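Local coordinates for post-proline cleaving enzyme (Rickettsia typhi, PDB 4HVT), which probably cleaves short peptides after proline residues as a serine oligopeptidase of the prolyl oligopeptidase family, at residues 295-305 with 352-362. Residues are numbered along the deposited sequence; the frame is centred on the assembly and turned at random.
Sequences QGSFKEYVFWL and FNFISTTKDRV
Phe298 swings its ring out anti to the backbone N (chi1 -175°) and lays it against Val362 and Thr357. Thr357 divides its two branches between neighbouring partners: OG1, anti to the carbonyl carbon, goes to the carbonyl of Ser297, while CG2, anti to the backbone N, meets the edge of the Phe298 ring, 3.4 Å from CD1. Thr357 OG1 donates to Ser297 O over 2.8 Å, approaching at a C=O...O angle of 158° and tilted from the carbonyl plane. Over one face of the Phe298 ring sits Val362 CG2, a CH-pi contact 3.9 Å from the centroid; the aliphatic CG of Lys299 lies over the opposite face, and Thr358 O reaches the edge in plane. Further along, Ile355 presents CD1 to a face of Phe303, and its CG2 comes within 3.8 Å of Phe303 CD2. Gln295 slides past Phe352, its amide turned 76° from the ring and OE1 3.4 Å from CE2 at the ring edge; Gln295 NE2 is hydrogen-bonded to Thr293 OG1. Leu305 completes this end, both methyls against Phe352 CD2.

Between the backbones, water takes the place of direct strand pairing, one molecule joining Gln295 O to Ile355 O. Two others link the Lys299 side chain, through NZ, to Lys359 O. Adjacent blades of the beta-propeller thus meet through side chains and solvent. Strand 293-298, at the edge of its four-stranded antiparallel sheet, pairs with 301-305; strands 350-357 and 362-368 belong to the next sheet. Leu322 of strand 322-326 carries the packing across to Phe352 and Ile355, while Phe377 of strand 371-380 backs Val362 from its own blade.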
ATOM      1  N   GLN A 295      -2.938 -16.793   2.120  1.00  8.19           N
ATOM      2  CA  GLN A 295      -2.538 -15.842   3.178  1.00  8.24           C
ATOM      3  C   GLN A 295      -1.310 -16.218   3.992  1.00  8.32           C
ATOM      4  O   GLN A 295      -0.818 -15.434   4.828  1.00  8.28           O
ATOM      5  CB  GLN A 295      -3.712 -15.626   4.145  1.00  8.61           C
ATOM      6  CG  GLN A 295      -4.918 -14.979   3.476  1.00  8.92           C
ATOM      7  CD  GLN A 295      -4.634 -13.604   2.997  1.00  9.13           C
ATOM      8  OE1 GLN A 295      -3.830 -12.857   3.603  1.00  9.66           O
ATOM      9  NE2 GLN A 295      -5.225 -13.229   1.875  1.00  9.31           N
ATOM     10  N   GLY A 296      -0.787 -17.402   3.790  1.00  8.11           N
ATOM     11  CA  GLY A 296       0.346 -17.879   4.558  1.00  8.01           C
ATOM     12  C   GLY A 296       0.343 -19.390   4.694  1.00  7.96           C
ATOM     13  O   GLY A 296      -0.558 -20.082   4.186  1.00  8.02           O
ATOM     14  N   SER A 297       1.265 -19.889   5.515  1.00  8.14           N
ATOM     15  CA  SER A 297       1.417 -21.341   5.787  1.00  8.23           C
ATOM     16  C   SER A 297       2.035 -21.546   7.162  1.00  8.62           C
ATOM     17  O   SER A 297       2.585 -20.654   7.757  1.00  8.40           O
ATOM     18  CB  SER A 297       2.310 -21.975   4.772  1.00  8.07           C
ATOM     19  OG  SER A 297       3.630 -21.481   4.843  1.00  7.87           O
ATOM     20  N   PHE A 298       1.959 -22.802   7.595  1.00  9.17           N
ATOM     21  CA  PHE A 298       2.599 -23.278   8.791  1.00  9.75           C
ATOM     22  C   PHE A 298       2.813 -24.766   8.576  1.00 10.09           C
ATOM     23  O   PHE A 298       1.849 -25.509   8.323  1.00  9.68           O
ATOM     24  CB  PHE A 298       1.725 -23.072  10.000  1.00 10.37           C
ATOM     25  CG  PHE A 298       2.396 -23.452  11.304  1.00 11.09           C
ATOM     26  CD1 PHE A 298       3.529 -22.783  11.726  1.00 11.35           C
ATOM     27  CD2 PHE A 298       1.927 -24.526  12.069  1.00 12.08           C
ATOM     28  CE1 PHE A 298       4.148 -23.144  12.928  1.00 12.12           C
ATOM     29  CE2 PHE A 298       2.551 -24.894  13.265  1.00 12.52           C
ATOM     30  CZ  PHE A 298       3.644 -24.189  13.700  1.00 12.42           C
ATOM     31  N   LYS A 299       4.052 -25.213   8.714  1.00 10.51           N
ATOM     32  CA  LYS A 299       4.397 -26.594   8.382  1.00 11.01           C
ATOM     33  C   LYS A 299       3.855 -26.875   6.969  1.00 10.65           C
ATOM     34  O   LYS A 299       4.021 -26.057   6.092  1.00  9.76           O
ATOM     35  CB  LYS A 299       3.913 -27.596   9.459  1.00 12.25           C
ATOM     36  CG  LYS A 299       4.257 -27.175  10.865  1.00 13.34           C
ATOM     37  CD  LYS A 299       5.672 -27.093  11.117  1.00 14.28           C
ATOM     38  CE  LYS A 299       5.934 -27.448  12.617  1.00 15.48           C
ATOM     39  NZ  LYS A 299       7.385 -27.371  12.812  1.00 15.99           N
ATOM     40  N   GLU A 300       3.188 -27.994   6.772  1.00 11.05           N
ATOM     41  CA  GLU A 300       2.670 -28.362   5.439  1.00 11.32           C
ATOM     42  C   GLU A 300       1.231 -27.872   5.184  1.00 10.83           C
ATOM     43  O   GLU A 300       0.627 -28.255   4.198  1.00 10.37           O
ATOM     44  CB  GLU A 300       2.743 -29.903   5.282  1.00 12.66           C
ATOM     45  CG  GLU A 300       4.188 -30.375   5.207  1.00 13.82           C
ATOM     46  CD  GLU A 300       4.363 -31.851   4.969  1.00 16.01           C
ATOM     47  OE1 GLU A 300       3.371 -32.526   4.623  1.00 17.62           O
ATOM     48  OE2 GLU A 300       5.524 -32.360   5.157  1.00 17.52           O
ATOM     49  N   TYR A 301       0.711 -26.957   6.006  1.00 10.45           N
ATOM     50  CA  TYR A 301      -0.653 -26.451   5.881  1.00 10.25           C
ATOM     51  C   TYR A 301      -0.655 -25.023   5.313  1.00  9.59           C
ATOM     52  O   TYR A 301       0.279 -24.275   5.630  1.00  9.33           O
ATOM     53  CB  TYR A 301      -1.353 -26.471   7.244  1.00 10.72           C
ATOM     54  CG  TYR A 301      -1.622 -27.887   7.685  1.00 11.69           C
ATOM     55  CD1 TYR A 301      -0.596 -28.680   8.181  1.00 12.17           C
ATOM     56  CD2 TYR A 301      -2.863 -28.460   7.500  1.00 12.33           C
ATOM     57  CE1 TYR A 301      -0.800 -29.991   8.509  1.00 13.08           C
ATOM     58  CE2 TYR A 301      -3.077 -29.772   7.847  1.00 13.09           C
ATOM     59  CZ  TYR A 301      -2.038 -30.535   8.321  1.00 13.51           C
ATOM     60  OH  TYR A 301      -2.219 -31.864   8.620  1.00 14.94           O
ATOM     61  N   VAL A 302      -1.682 -24.641   4.571  1.00  9.16           N
ATOM     62  CA  VAL A 302      -1.824 -23.356   3.946  1.00  8.85           C
ATOM     63  C   VAL A 302      -3.138 -22.732   4.358  1.00  8.91           C
ATOM     64  O   VAL A 302      -4.088 -23.443   4.649  1.00  9.48           O
ATOM     65  CB  VAL A 302      -1.730 -23.448   2.395  1.00  8.58           C
ATOM     66  CG1 VAL A 302      -0.301 -23.731   1.947  1.00  8.55           C
ATOM     67  CG2 VAL A 302      -2.639 -24.516   1.898  1.00  8.78           C
ATOM     68  N   PHE A 303      -3.130 -21.411   4.496  1.00  8.48           N
ATOM     69  CA  PHE A 303      -4.283 -20.629   4.942  1.00  8.60           C
ATOM     70  C   PHE A 303      -4.832 -19.825   3.817  1.00  8.33           C
ATOM     71  O   PHE A 303      -4.083 -19.100   3.162  1.00  8.08           O
ATOM     72  CB  PHE A 303      -3.875 -19.666   6.048  1.00  8.82           C
ATOM     73  CG  PHE A 303      -3.221 -20.344   7.233  1.00  9.24           C
ATOM     74  CD1 PHE A 303      -3.967 -21.126   8.033  1.00  9.90           C
ATOM     75  CD2 PHE A 303      -1.856 -20.237   7.482  1.00  9.60           C
ATOM     76  CE1 PHE A 303      -3.431 -21.798   9.100  1.00 10.26           C
ATOM     77  CE2 PHE A 303      -1.303 -20.926   8.538  1.00 10.14           C
ATOM     78  CZ  PHE A 303      -2.086 -21.746   9.319  1.00 10.34           C
ATOM     79  N   TRP A 304      -6.164 -19.849   3.629  1.00  8.46           N
ATOM     80  CA  TRP A 304      -6.815 -19.210   2.522  1.00  8.24           C
ATOM     81  C   TRP A 304      -7.989 -18.382   3.036  1.00  8.35           C
ATOM     82  O   TRP A 304      -8.796 -18.826   3.873  1.00  8.37           O
ATOM     83  CB  TRP A 304      -7.304 -20.230   1.502  1.00  8.44           C
ATOM     84  CG  TRP A 304      -6.205 -20.858   0.716  1.00  8.28           C
ATOM     85  CD1 TRP A 304      -5.282 -21.746   1.184  1.00  8.26           C
ATOM     86  CD2 TRP A 304      -5.867 -20.636  -0.678  1.00  8.16           C
ATOM     87  NE1 TRP A 304      -4.363 -22.067   0.185  1.00  8.19           N
ATOM     88  CE2 TRP A 304      -4.722 -21.411  -0.970  1.00  7.99           C
ATOM     89  CE3 TRP A 304      -6.427 -19.829  -1.708  1.00  8.07           C
ATOM     90  CZ2 TRP A 304      -4.141 -21.441  -2.249  1.00  8.03           C
ATOM     91  CZ3 TRP A 304      -5.843 -19.861  -2.955  1.00  8.07           C
ATOM     92  CH2 TRP A 304      -4.728 -20.688  -3.229  1.00  8.01           C
ATOM     93  N   LEU A 305      -8.044 -17.153   2.546  1.00  8.16           N
ATOM     94  CA  LEU A 305      -9.137 -16.227   2.817  1.00  8.33           C
ATOM     95  C   LEU A 305     -10.190 -16.333   1.727  1.00  8.66           C
ATOM     96  O   LEU A 305      -9.840 -16.367   0.558  1.00  8.60           O
ATOM     97  CB  LEU A 305      -8.617 -14.785   2.843  1.00  8.03           C
ATOM     98  CG  LEU A 305      -9.607 -13.632   3.033  1.00  8.06           C
ATOM     99  CD1 LEU A 305     -10.254 -13.770   4.400  1.00  8.51           C
ATOM    100  CD2 LEU A 305      -8.922 -12.299   2.841  1.00  7.90           C
ATOM    101  N   PHE A 352     -10.936 -10.322   8.823  1.00  8.72           N
ATOM    102  CA  PHE A 352      -9.576 -10.777   8.754  1.00  8.38           C
ATOM    103  C   PHE A 352      -8.544  -9.712   8.377  1.00  8.33           C
ATOM    104  O   PHE A 352      -8.772  -8.872   7.481  1.00  8.56           O
ATOM    105  CB  PHE A 352      -9.511 -11.932   7.738  1.00  8.26           C
ATOM    106  CG  PHE A 352      -8.115 -12.447   7.493  1.00  7.82           C
ATOM    107  CD1 PHE A 352      -7.542 -13.346   8.376  1.00  7.98           C
ATOM    108  CD2 PHE A 352      -7.387 -12.061   6.376  1.00  7.52           C
ATOM    109  CE1 PHE A 352      -6.255 -13.873   8.123  1.00  7.82           C
ATOM    110  CE2 PHE A 352      -6.133 -12.578   6.109  1.00  7.19           C
ATOM    111  CZ  PHE A 352      -5.526 -13.446   7.019  1.00  7.45           C
ATOM    112  N   ASN A 353      -7.391  -9.690   9.051  1.00  8.16           N
ATOM    113  CA  ASN A 353      -6.315  -8.827   8.674  1.00  8.09           C
ATOM    114  C   ASN A 353      -5.138  -9.601   8.035  1.00  7.74           C
ATOM    115  O   ASN A 353      -4.886  -9.488   6.811  1.00  7.41           O
ATOM    116  CB  ASN A 353      -5.884  -7.924   9.830  1.00  8.43           C
ATOM    117  CG  ASN A 353      -4.886  -6.857   9.426  1.00  8.61           C
ATOM    118  OD1 ASN A 353      -4.683  -6.553   8.240  1.00  9.13           O
ATOM    119  ND2 ASN A 353      -4.221  -6.279  10.438  1.00  8.65           N
ATOM    120  N   PHE A 354      -4.438 -10.385   8.835  1.00  7.96           N
ATOM    121  CA  PHE A 354      -3.321 -11.156   8.330  1.00  7.93           C
ATOM    122  C   PHE A 354      -3.022 -12.382   9.174  1.00  8.20           C
ATOM    123  O   PHE A 354      -3.415 -12.465  10.341  1.00  8.16           O
ATOM    124  CB  PHE A 354      -2.030 -10.308   8.122  1.00  7.98           C
ATOM    125  CG  PHE A 354      -1.429  -9.736   9.372  1.00  8.44           C
ATOM    126  CD1 PHE A 354      -0.666 -10.549  10.210  1.00  8.77           C
ATOM    127  CD2 PHE A 354      -1.606  -8.395   9.700  1.00  8.83           C
ATOM    128  CE1 PHE A 354      -0.084 -10.032  11.372  1.00  9.03           C
ATOM    129  CE2 PHE A 354      -0.996  -7.855  10.823  1.00  8.79           C
ATOM    130  CZ  PHE A 354      -0.250  -8.689  11.671  1.00  9.01           C
ATOM    131  N   ILE A 355      -2.287 -13.305   8.546  1.00  8.40           N
ATOM    132  CA  ILE A 355      -1.567 -14.409   9.243  1.00  9.20           C
ATOM    133  C   ILE A 355      -0.065 -14.105   9.230  1.00  9.07           C
ATOM    134  O   ILE A 355       0.463 -13.596   8.241  1.00  9.45           O
ATOM    135  CB  ILE A 355      -1.782 -15.723   8.512  1.00  9.81           C
ATOM    136  CG1 ILE A 355      -3.203 -16.258   8.738  1.00 10.57           C
ATOM    137  CG2 ILE A 355      -0.783 -16.826   8.852  1.00 10.25           C
ATOM    138  CD1 ILE A 355      -3.410 -16.966  10.052  1.00 11.28           C
ATOM    139  N   SER A 356       0.640 -14.420  10.326  1.00  9.17           N
ATOM    140  CA  SER A 356       2.100 -14.326  10.320  1.00  9.48           C
ATOM    141  C   SER A 356       2.576 -15.525  11.133  1.00  9.57           C
ATOM    142  O   SER A 356       1.896 -15.938  12.086  1.00  9.74           O
ATOM    143  CB  SER A 356       2.579 -13.015  10.909  1.00  9.93           C
ATOM    144  OG  SER A 356       3.904 -12.694  10.519  1.00 11.09           O
ATOM    145  N   THR A 357       3.717 -16.065  10.771  1.00  9.64           N
ATOM    146  CA  THR A 357       4.117 -17.340  11.328  1.00 10.67           C
ATOM    147  C   THR A 357       5.494 -17.224  11.982  1.00 10.49           C
ATOM    148  O   THR A 357       6.361 -16.492  11.454  1.00 10.15           O
ATOM    149  CB  THR A 357       4.183 -18.385  10.163  1.00 11.61           C
ATOM    150  OG1 THR A 357       2.884 -18.447   9.524  1.00 12.59           O
ATOM    151  CG2 THR A 357       4.475 -19.721  10.679  1.00 12.63           C
ATOM    152  N   THR A 358       5.666 -17.932  13.107  1.00 10.70           N
ATOM    153  CA  THR A 358       6.968 -18.177  13.738  1.00 10.86           C
ATOM    154  C   THR A 358       7.257 -19.670  13.666  1.00 11.38           C
ATOM    155  O   THR A 358       6.440 -20.467  13.165  1.00 10.99           O
ATOM    156  CB  THR A 358       7.072 -17.670  15.161  1.00 11.35           C
ATOM    157  OG1 THR A 358       6.302 -18.527  16.048  1.00 11.88           O
ATOM    158  CG2 THR A 358       6.634 -16.230  15.265  1.00 10.90           C
ATOM    159  N   LYS A 359       8.417 -20.047  14.168  1.00 11.93           N
ATOM    160  CA  LYS A 359       8.811 -21.473  14.177  0.50 12.36           C
ATOM    161  C   LYS A 359       7.719 -22.375  14.735  1.00 12.50           C
ATOM    162  O   LYS A 359       7.511 -23.494  14.254  1.00 12.62           O
ATOM    163  CB  LYS A 359      10.085 -21.654  15.015  0.50 13.23           C
ATOM    164  CG  LYS A 359      10.719 -23.046  14.937  0.50 14.26           C
ATOM    165  CD  LYS A 359      11.877 -23.193  15.902  0.50 15.33           C
ATOM    166  CE  LYS A 359      13.185 -22.637  15.395  0.50 15.89           C
ATOM    167  NZ  LYS A 359      14.325 -22.872  16.332  0.50 16.85           N
ATOM    168  N   ASP A 360       7.070 -21.931  15.818  1.00 12.52           N
ATOM    169  CA  ASP A 360       6.141 -22.793  16.515  1.00 12.83           C
ATOM    170  C   ASP A 360       4.772 -22.143  16.808  1.00 12.43           C
ATOM    171  O   ASP A 360       3.958 -22.731  17.488  1.00 12.59           O
ATOM    172  CB  ASP A 360       6.786 -23.316  17.788  1.00 13.93           C
ATOM    173  CG  ASP A 360       7.098 -22.235  18.760  1.00 14.60           C
ATOM    174  OD1 ASP A 360       6.802 -21.059  18.508  1.00 13.70           O
ATOM    175  OD2 ASP A 360       7.682 -22.581  19.810  1.00 15.81           O
ATOM    176  N   ARG A 361       4.480 -20.978  16.224  1.00 11.91           N
ATOM    177  CA  ARG A 361       3.169 -20.363  16.409  1.00 11.75           C
ATOM    178  C   ARG A 361       2.665 -19.717  15.113  1.00 11.42           C
ATOM    179  O   ARG A 361       3.458 -19.187  14.325  1.00 11.82           O
ATOM    180  CB  ARG A 361       3.249 -19.251  17.496  1.00 12.16           C
ATOM    181  CG  ARG A 361       3.493 -19.834  18.876  1.00 13.39           C
ATOM    182  CD  ARG A 361       2.253 -20.499  19.439  1.00 14.09           C
ATOM    183  NE  ARG A 361       2.420 -20.902  20.817  1.00 15.79           N
ATOM    184  CZ  ARG A 361       2.957 -22.072  21.193  1.00 16.30           C
ATOM    185  NH1 ARG A 361       3.455 -22.937  20.282  1.00 16.35           N
ATOM    186  NH2 ARG A 361       3.062 -22.399  22.496  1.00 18.11           N
ATOM    187  N   VAL A 362       1.346 -19.691  14.974  1.00 10.85           N
ATOM    188  CA  VAL A 362       0.674 -18.915  13.946  1.00 10.36           C
ATOM    189  C   VAL A 362      -0.057 -17.774  14.670  1.00 10.00           C
ATOM    190  O   VAL A 362      -0.724 -18.015  15.673  1.00 10.19           O
ATOM    191  CB  VAL A 362      -0.361 -19.771  13.267  1.00 10.73           C
ATOM    192  CG1 VAL A 362      -1.081 -18.961  12.209  1.00 10.65           C
ATOM    193  CG2 VAL A 362       0.320 -21.049  12.715  1.00 11.25           C
TER
HETATM  194  O   HOH W   1      -1.796 -12.929   5.556  1.00  9.58           O
HETATM  195  O   HOH W   2       1.791 -14.950   6.012  1.00 20.30           O
HETATM  196  O   HOH W   3      -3.247 -10.250   4.755  1.00 31.60           O
HETATM  197  O   HOH W   4       2.870 -17.451   6.685  1.00 15.34           O
HETATM  198  O   HOH W   5       7.840 -24.749  11.767  1.00 11.39           O
HETATM  199  O   HOH W   6       7.675 -26.005  15.341  1.00 15.80           O